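Putative transcription factor (Chaetomium thermophilum, PDB 5D5W) binds heat-shock-element DNA through its HSF-type winged helix-turn-helix domain and probably controls gene expression in response to osmotic and oxidative stress. Local coordinates at residues 31-36 with 80-85; 62-67 with 85-90. All blocks are in the same frame, centred on the assembly; numbering follows the deposited sequence.

Interaction 1: 31-36 with 80-85; sequences VVLENE and RDAWEF
W83 and V32 make the hydrogen-bonded pair at the heart of two neighbouring antiparallel strands, 31-33 and 82-85, central in the small sheet of the winged helix-turn-helix fold that HSF-type DNA-binding domains share. V32 N donates to W83 O at 2.8 Å and W83 N returns a bond to V32 O at 2.7 Å, both almost linear. Each carbonyl also receives a CA-H from a flanking residue: V31 CA faces W83 O, and A82 CA faces V32 O.

The pairing illustrates how alternation sorts side chains onto two faces. On one, V31 and L33 both reach the methyl of A82. V31 has CG1 anti to its backbone N (chi1 -172°), which lays that methyl 4.1 Å from A82 CB. L33 sends CD1 against the strand, 3.9 Å from A82 CB and 3.6 Å from D81 O, so one branch covers both a methyl and the backbone leading into it. E84 shares this face, its carboxylate held by S29, while the carboxylate of nearby D81 forms a salt bridge with K40 of the second subunit.

On the other face V32 and W83 turn to helix 52-61, where both meet F52. With CG beside its backbone N (chi1 -69°), W83 directs its indole back toward the start of helix 35-46. There the N35 side chain crosses it at about a right angle, amide and ring planes 38° apart. N35 ND2 is buried without a partner in the model, and N35 OD1 stands 3.8 Å from W83 NE1.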
loop_
_atom_site.group_PDB
_atom_site.type_symbol
_atom_site.label_atom_id
_atom_site.label_comp_id
_atom_site.label_asym_id
_atom_site.label_seq_id
_atom_site.Cartn_x
_atom_site.Cartn_y
_atom_site.Cartn_z
ATOM N N VAL B 31 -5.177 -3.488 15.089
ATOM C CA VAL B 31 -5.471 -4.048 13.779
ATOM C C VAL B 31 -6.019 -2.965 12.873
ATOM O O VAL B 31 -6.893 -2.214 13.287
ATOM C CB VAL B 31 -6.543 -5.146 13.880
ATOM C CG1 VAL B 31 -6.696 -5.864 12.548
ATOM C CG2 VAL B 31 -6.195 -6.133 14.983
ATOM N N VAL B 32 -5.494 -2.890 11.650
ATOM C CA VAL B 32 -6.058 -2.053 10.583
ATOM C C VAL B 32 -6.547 -2.977 9.472
ATOM O O VAL B 32 -5.831 -3.880 9.048
ATOM C CB VAL B 32 -5.030 -1.052 10.014
ATOM C CG1 VAL B 32 -5.616 -0.297 8.830
ATOM C CG2 VAL B 32 -4.582 -0.070 11.086
ATOM N N LEU B 33 -7.765 -2.736 8.998
ATOM C CA LEU B 33 -8.482 -3.695 8.156
ATOM C C LEU B 33 -9.512 -2.942 7.331
ATOM O O LEU B 33 -10.183 -2.067 7.858
ATOM C CB LEU B 33 -9.168 -4.738 9.049
ATOM C CG LEU B 33 -10.243 -5.651 8.454
ATOM C CD1 LEU B 33 -9.697 -6.410 7.250
ATOM C CD2 LEU B 33 -10.775 -6.611 9.516
ATOM N N GLU B 34 -9.633 -3.278 6.047
ATOM C CA GLU B 34 -10.500 -2.545 5.107
ATOM C C GLU B 34 -9.740 -1.294 4.674
ATOM O O GLU B 34 -10.131 -0.157 4.968
ATOM C CB GLU B 34 -11.881 -2.207 5.713
ATOM C CG GLU B 34 -12.962 -1.827 4.703
ATOM C CD GLU B 34 -14.317 -1.571 5.356
ATOM O OE1 GLU B 34 -14.864 -0.456 5.190
ATOM O OE2 GLU B 34 -14.835 -2.481 6.044
ATOM N N ASN B 35 -8.639 -1.538 3.969
ATOM C CA ASN B 35 -7.735 -0.489 3.526
ATOM C C ASN B 35 -8.420 0.606 2.705
ATOM O O ASN B 35 -7.987 1.751 2.709
ATOM C CB ASN B 35 -6.567 -1.104 2.753
ATOM C CG ASN B 35 -5.546 -1.766 3.665
ATOM O OD1 ASN B 35 -4.399 -1.968 3.273
ATOM N ND2 ASN B 35 -5.955 -2.100 4.888
ATOM N N GLU B 36 -9.499 0.257 2.023
ATOM C CA GLU B 36 -10.306 1.241 1.312
ATOM C C GLU B 36 -10.659 2.401 2.231
ATOM O O GLU B 36 -10.226 3.523 2.005
ATOM C CB GLU B 36 -11.602 0.603 0.795
ATOM C CG GLU B 36 -11.427 -0.282 -0.427
ATOM C CD GLU B 36 -10.796 -1.635 -0.133
ATOM O OE1 GLU B 36 -9.712 -1.914 -0.702
ATOM O OE2 GLU B 36 -11.377 -2.411 0.662
ATOM N N ARG B 80 -9.599 -10.165 6.069
ATOM C CA ARG B 80 -8.815 -10.660 4.936
ATOM C C ARG B 80 -7.532 -9.852 4.767
ATOM O O ARG B 80 -6.419 -10.384 4.869
ATOM C CB ARG B 80 -9.649 -10.595 3.652
ATOM C CG ARG B 80 -10.596 -11.771 3.474
ATOM C CD ARG B 80 -9.874 -12.971 2.879
ATOM N NE ARG B 80 -10.742 -14.144 2.779
ATOM C CZ ARG B 80 -11.690 -14.325 1.858
ATOM N NH1 ARG B 80 -11.931 -13.407 0.923
ATOM N NH2 ARG B 80 -12.414 -15.440 1.875
ATOM N N ASP B 81 -7.710 -8.559 4.508
ATOM C CA ASP B 81 -6.606 -7.617 4.355
ATOM C C ASP B 81 -6.415 -6.868 5.673
ATOM O O ASP B 81 -6.520 -5.638 5.739
ATOM C CB ASP B 81 -6.897 -6.642 3.205
ATOM C CG ASP B 81 -7.094 -7.353 1.867
ATOM O OD1 ASP B 81 -7.836 -8.361 1.823
ATOM O OD2 ASP B 81 -6.513 -6.892 0.855
ATOM N N ALA B 82 -6.147 -7.636 6.722
ATOM C CA ALA B 82 -5.952 -7.098 8.051
ATOM C C ALA B 82 -4.462 -7.043 8.356
ATOM O O ALA B 82 -3.750 -8.035 8.210
ATOM C CB ALA B 82 -6.668 -7.955 9.076
ATOM N N TRP B 83 -4.007 -5.867 8.773
ATOM C CA TRP B 83 -2.624 -5.630 9.134
ATOM C C TRP B 83 -2.586 -5.425 10.631
ATOM O O TRP B 83 -3.311 -4.582 11.146
ATOM C CB TRP B 83 -2.120 -4.365 8.440
ATOM C CG TRP B 83 -1.975 -4.516 6.971
ATOM C CD1 TRP B 83 -2.956 -4.812 6.074
ATOM C CD2 TRP B 83 -0.772 -4.373 6.220
ATOM N NE1 TRP B 83 -2.433 -4.874 4.807
ATOM C CE2 TRP B 83 -1.094 -4.598 4.869
ATOM C CE3 TRP B 83 0.555 -4.077 6.558
ATOM C CZ2 TRP B 83 -0.137 -4.533 3.853
ATOM C CZ3 TRP B 83 1.500 -4.013 5.556
ATOM C CH2 TRP B 83 1.154 -4.243 4.220
ATOM N N GLU B 84 -1.749 -6.186 11.329
ATOM C CA GLU B 84 -1.634 -6.057 12.775
ATOM C C GLU B 84 -0.235 -5.610 13.158
ATOM O O GLU B 84 0.738 -6.203 12.696
ATOM C CB GLU B 84 -1.945 -7.386 13.446
ATOM C CG GLU B 84 -2.086 -7.269 14.953
ATOM C CD GLU B 84 -2.407 -8.584 15.621
ATOM O OE1 GLU B 84 -2.459 -9.616 14.926
ATOM O OE2 GLU B 84 -2.600 -8.583 16.854
ATOM N N PHE B 85 -0.140 -4.579 14.003
ATOM C CA PHE B 85 1.153 -4.067 14.469
ATOM C C PHE B 85 1.257 -4.043 15.976
ATOM O O PHE B 85 0.253 -3.899 16.677
ATOM C CB PHE B 85 1.399 -2.663 13.946
ATOM C CG PHE B 85 1.538 -2.604 12.465
ATOM C CD1 PHE B 85 0.413 -2.482 11.661
ATOM C CD2 PHE B 85 2.786 -2.693 11.875
ATOM C CE1 PHE B 85 0.530 -2.442 10.293
ATOM C CE2 PHE B 85 2.912 -2.652 10.502
ATOM C CZ PHE B 85 1.779 -2.530 9.711
#

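Interaction 2: 62-67 with 85-90; sequences YDFHKV and FKHPEF. With nucleotides of chain A; nucleotides of chain C.
F64, H87 and F90 form an aromatic cluster beside the short antiparallel pairing of 65-66 with 85-86, at the sheet margin that follows helix 52-61. H65 and K86 are the hydrogen-bonded pair: H65 N reaches K86 O at 3.0 Å and K86 N reaches H65 O at 2.8 Å. In the next pair, K66 CB lies 3.9 Å from F85 CE2, and K66 CG lies over the rim of one face of the F85 ring.

F64 is the middle ring of the cluster, T-shaped against both neighbours. H87, whose CG is anti to its backbone N (chi1 -160°), lays CB over the F64 face, 3.5 Å from F64 CE2, and turns its imidazole edge to the same ring, planes at 70°. F64 in turn drives its own edge into the face of F90, with CE2 3.6 Å from F90 CD2 and planes at 74°. Were F64 replaced by an alanine, H87 CB and the face of F90 would probably be left facing a gap, with more room to turn.

Strand 65-66 also meets the DNA backbone: H65 ND1 bonds OP1 of DT6 of chain A at 2.7 Å, K66 N binds OP2 of that nucleotide, and extended K66 carries NZ to 2.9 Å from OP2 of DC5 of chain A. D63, with positive phi, is the C-prime residue of the Schellman motif closing recognition helix 52-61, from which the chain enters this DNA-contacting strand of the winged helix-turn-helix fold.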
loop_
_atom_site.group_PDB
_atom_site.type_symbol
_atom_site.label_atom_id
_atom_site.label_comp_id
_atom_site.label_asym_id
_atom_site.label_seq_id
_atom_site.Cartn_x
_atom_site.Cartn_y
_atom_site.Cartn_z
ATOM N N TYR B 62 9.068 4.198 14.514
ATOM C CA TYR B 62 8.911 4.262 15.969
ATOM C C TYR B 62 8.888 2.877 16.647
ATOM O O TYR B 62 8.405 2.729 17.775
ATOM C CB TYR B 62 7.623 5.006 16.317
ATOM C CG TYR B 62 7.699 6.503 16.184
ATOM C CD1 TYR B 62 7.762 7.315 17.305
ATOM C CD2 TYR B 62 7.693 7.105 14.944
ATOM C CE1 TYR B 62 7.817 8.690 17.185
ATOM C CE2 TYR B 62 7.745 8.477 14.817
ATOM C CZ TYR B 62 7.804 9.257 15.940
ATOM O OH TYR B 62 7.858 10.619 15.803
ATOM N N ASP B 63 9.381 1.867 15.945
ATOM C CA ASP B 63 9.660 0.563 16.534
ATOM C C ASP B 63 8.423 -0.337 16.735
ATOM O O ASP B 63 8.426 -1.222 17.601
ATOM C CB ASP B 63 10.459 0.742 17.842
ATOM C CG ASP B 63 11.356 -0.448 18.165
ATOM O OD1 ASP B 63 11.955 -1.028 17.232
ATOM O OD2 ASP B 63 11.472 -0.791 19.367
ATOM N N PHE B 64 7.384 -0.139 15.921
ATOM C CA PHE B 64 6.334 -1.151 15.781
ATOM C C PHE B 64 6.781 -2.222 14.803
ATOM O O PHE B 64 7.569 -1.972 13.887
ATOM C CB PHE B 64 5.025 -0.568 15.253
ATOM C CG PHE B 64 4.302 0.293 16.231
ATOM C CD1 PHE B 64 4.686 1.593 16.427
ATOM C CD2 PHE B 64 3.218 -0.198 16.930
ATOM C CE1 PHE B 64 4.016 2.400 17.321
ATOM C CE2 PHE B 64 2.538 0.596 17.830
ATOM C CZ PHE B 64 2.938 1.896 18.027
ATOM N N HIS B 65 6.242 -3.417 14.996
ATOM C CA HIS B 65 6.490 -4.536 14.119
ATOM C C HIS B 65 5.154 -5.078 13.696
ATOM O O HIS B 65 4.168 -4.924 14.408
ATOM C CB HIS B 65 7.308 -5.597 14.850
ATOM C CG HIS B 65 8.705 -5.153 15.147
ATOM N ND1 HIS B 65 9.789 -5.528 14.379
ATOM C CD2 HIS B 65 9.192 -4.323 16.100
ATOM C CE1 HIS B 65 10.885 -4.970 14.863
ATOM N NE2 HIS B 65 10.551 -4.233 15.907
ATOM N N LYS B 66 5.118 -5.684 12.520
ATOM C CA LYS B 66 3.919 -6.357 12.047
ATOM C C LYS B 66 3.868 -7.769 12.615
ATOM O O LYS B 66 4.905 -8.404 12.802
ATOM C CB LYS B 66 3.899 -6.402 10.521
ATOM C CG LYS B 66 2.544 -6.755 9.956
ATOM C CD LYS B 66 2.530 -6.656 8.449
ATOM C CE LYS B 66 1.269 -7.275 7.873
ATOM N NZ LYS B 66 1.307 -7.281 6.380
ATOM N N VAL B 67 2.656 -8.253 12.882
ATOM C CA VAL B 67 2.429 -9.600 13.410
ATOM C C VAL B 67 2.111 -10.579 12.280
ATOM O O VAL B 67 1.235 -10.314 11.457
ATOM C CB VAL B 67 1.247 -9.594 14.390
ATOM C CG1 VAL B 67 0.996 -10.990 14.947
ATOM C CG2 VAL B 67 1.494 -8.577 15.499
ATOM N N PHE B 85 -0.140 -4.579 14.003
ATOM C CA PHE B 85 1.153 -4.067 14.469
ATOM C C PHE B 85 1.257 -4.043 15.976
ATOM O O PHE B 85 0.253 -3.899 16.677
ATOM C CB PHE B 85 1.399 -2.663 13.946
ATOM C CG PHE B 85 1.538 -2.604 12.465
ATOM C CD1 PHE B 85 0.413 -2.482 11.661
ATOM C CD2 PHE B 85 2.786 -2.693 11.875
ATOM C CE1 PHE B 85 0.530 -2.442 10.293
ATOM C CE2 PHE B 85 2.912 -2.652 10.502
ATOM C CZ PHE B 85 1.779 -2.530 9.711
ATOM N N LYS B 86 2.490 -4.162 16.465
ATOM C CA LYS B 86 2.743 -4.312 17.892
ATOM C C LYS B 86 3.990 -3.562 18.359
ATOM O O LYS B 86 5.066 -3.665 17.770
ATOM C CB LYS B 86 2.881 -5.791 18.231
ATOM C CG LYS B 86 2.632 -6.131 19.692
ATOM C CD LYS B 86 2.728 -7.639 19.909
ATOM C CE LYS B 86 1.727 -8.158 20.934
ATOM N NZ LYS B 86 1.295 -9.555 20.631
ATOM N N HIS B 87 3.805 -2.782 19.410
ATOM C CA HIS B 87 4.890 -2.236 20.196
ATOM C C HIS B 87 4.642 -2.730 21.624
ATOM O O HIS B 87 3.497 -2.716 22.088
ATOM C CB HIS B 87 4.866 -0.718 20.132
ATOM C CG HIS B 87 6.160 -0.066 20.502
ATOM N ND1 HIS B 87 6.714 -0.168 21.757
ATOM C CD2 HIS B 87 6.991 0.725 19.787
ATOM C CE1 HIS B 87 7.838 0.520 21.799
ATOM N NE2 HIS B 87 8.027 1.076 20.616
ATOM N N PRO B 88 5.699 -3.200 22.316
ATOM C CA PRO B 88 5.544 -3.702 23.688
ATOM C C PRO B 88 4.933 -2.701 24.676
ATOM O O PRO B 88 4.257 -3.106 25.620
ATOM C CB PRO B 88 6.981 -4.031 24.104
ATOM C CG PRO B 88 7.700 -4.297 22.827
ATOM C CD PRO B 88 7.077 -3.387 21.815
ATOM N N GLU B 89 5.173 -1.415 24.443
ATOM C CA GLU B 89 4.762 -0.338 25.337
ATOM C C GLU B 89 3.517 0.436 24.867
ATOM O O GLU B 89 3.062 1.352 25.558
ATOM C CB GLU B 89 5.932 0.635 25.495
ATOM C CG GLU B 89 7.241 -0.028 25.918
ATOM C CD GLU B 89 7.287 -0.361 27.402
ATOM O OE1 GLU B 89 7.480 0.576 28.208
ATOM O OE2 GLU B 89 7.140 -1.552 27.767
ATOM N N PHE B 90 2.988 0.084 23.694
ATOM C CA PHE B 90 1.741 0.664 23.157
ATOM C C PHE B 90 0.623 -0.330 23.436
ATOM O O PHE B 90 0.501 -1.340 22.741
ATOM C CB PHE B 90 1.879 0.909 21.645
ATOM C CG PHE B 90 0.713 1.638 21.008
ATOM C CD1 PHE B 90 0.544 3.006 21.185
ATOM C CD2 PHE B 90 -0.178 0.967 20.184
ATOM C CE1 PHE B 90 -0.507 3.682 20.581
ATOM C CE2 PHE B 90 -1.225 1.641 19.577
ATOM C CZ PHE B 90 -1.390 2.998 19.775
ATOM P P DT A 6 8.385 -5.510 10.541
ATOM O OP1 DT A 6 8.700 -5.980 11.913
ATOM O OP2 DT A 6 7.169 -4.693 10.300
ATOM O "O5'" DT A 6 9.649 -4.713 10.000
ATOM C "C5'" DT A 6 10.933 -5.344 10.014
ATOM C "C4'" DT A 6 11.958 -4.415 9.415
ATOM O "O4'" DT A 6 11.679 -4.278 8.010
ATOM C "C3'" DT A 6 11.968 -2.995 9.990
ATOM O "O3'" DT A 6 13.229 -2.754 10.625
ATOM C "C2'" DT A 6 11.731 -2.100 8.782
ATOM C "C1'" DT A 6 12.090 -2.995 7.617
ATOM N N1 DT A 6 11.413 -2.679 6.357
ATOM C C2 DT A 6 12.180 -2.393 5.252
ATOM O O2 DT A 6 13.399 -2.378 5.272
ATOM N N3 DT A 6 11.465 -2.117 4.117
ATOM C C4 DT A 6 10.091 -2.100 3.980
ATOM O O4 DT A 6 9.590 -1.835 2.893
ATOM C C5 DT A 6 9.348 -2.417 5.176
ATOM C C7 DT A 6 7.853 -2.430 5.120
ATOM C C6 DT A 6 10.037 -2.691 6.289
ATOM P P DC A 5 4.540 -9.033 5.913
ATOM O OP1 DC A 5 3.793 -9.850 6.912
ATOM O OP2 DC A 5 3.828 -8.026 5.062
ATOM O "O5'" DC A 5 5.721 -8.268 6.656
ATOM C "C5'" DC A 5 6.635 -8.978 7.499
ATOM C "C4'" DC A 5 7.889 -8.157 7.689
ATOM O "O4'" DC A 5 8.505 -7.915 6.408
ATOM C "C3'" DC A 5 7.689 -6.782 8.335
ATOM O "O3'" DC A 5 8.357 -6.795 9.598
ATOM C "C2'" DC A 5 8.289 -5.802 7.338
ATOM C "C1'" DC A 5 9.167 -6.679 6.469
ATOM N N1 DC A 5 9.371 -6.211 5.092
ATOM C C2 DC A 5 10.678 -6.058 4.632
ATOM O O2 DC A 5 11.616 -6.294 5.409
ATOM N N3 DC A 5 10.890 -5.630 3.365
ATOM C C4 DC A 5 9.851 -5.371 2.566
ATOM N N4 DC A 5 10.104 -4.964 1.319
ATOM C C5 DC A 5 8.504 -5.532 3.007
ATOM C C6 DC A 5 8.312 -5.955 4.264
ATOM P P DG C 2 7.000 12.767 13.508
ATOM O OP1 DG C 2 5.767 12.828 14.337
ATOM O OP2 DG C 2 7.860 11.553 13.514
ATOM O "O5'" DG C 2 6.571 13.055 12.003
ATOM C "C5'" DG C 2 5.728 14.177 11.693
ATOM C "C4'" DG C 2 5.362 14.194 10.226
ATOM O "O4'" DG C 2 6.513 14.534 9.416
ATOM C "C3'" DG C 2 4.834 12.877 9.659
ATOM O "O3'" DG C 2 3.811 13.235 8.724
ATOM C "C2'" DG C 2 6.064 12.265 9.014
ATOM C "C1'" DG C 2 6.783 13.494 8.481
ATOM N N9 DG C 2 8.234 13.399 8.339
ATOM C C8 DG C 2 9.128 12.939 9.274
ATOM N N7 DG C 2 10.371 13.026 8.881
ATOM C C5 DG C 2 10.293 13.603 7.620
ATOM C C6 DG C 2 11.318 13.945 6.701
ATOM O O6 DG C 2 12.544 13.810 6.826
ATOM N N1 DG C 2 10.797 14.492 5.533
ATOM C C2 DG C 2 9.460 14.690 5.281
ATOM N N2 DG C 2 9.155 15.237 4.093
ATOM N N3 DG C 2 8.496 14.389 6.137
ATOM C C4 DG C 2 8.981 13.851 7.276
#

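Strand 82-86 runs through both contacts, pairing with 30-33 in interaction 1 and with the outermost strand 65-66 in interaction 2; F85 belongs to both. Interaction 1 joins the two middle strands, yet counts as a surface contact, with V31, L33, A82 and the acidic E84 on one face and V32 and W83 on the other, and its charged fringe reaches the second subunit. Interaction 2 is partly buried, with F64 and F90 packed against helix 3-12 and hydrogen-bond donors of H65 and K66 turned to the DNA backbone. The two join where V67 N lies 2.8 Å from E84 O, probably a hydrogen bond, and where K66, besides holding phosphate, makes a cation-pi contact with W83.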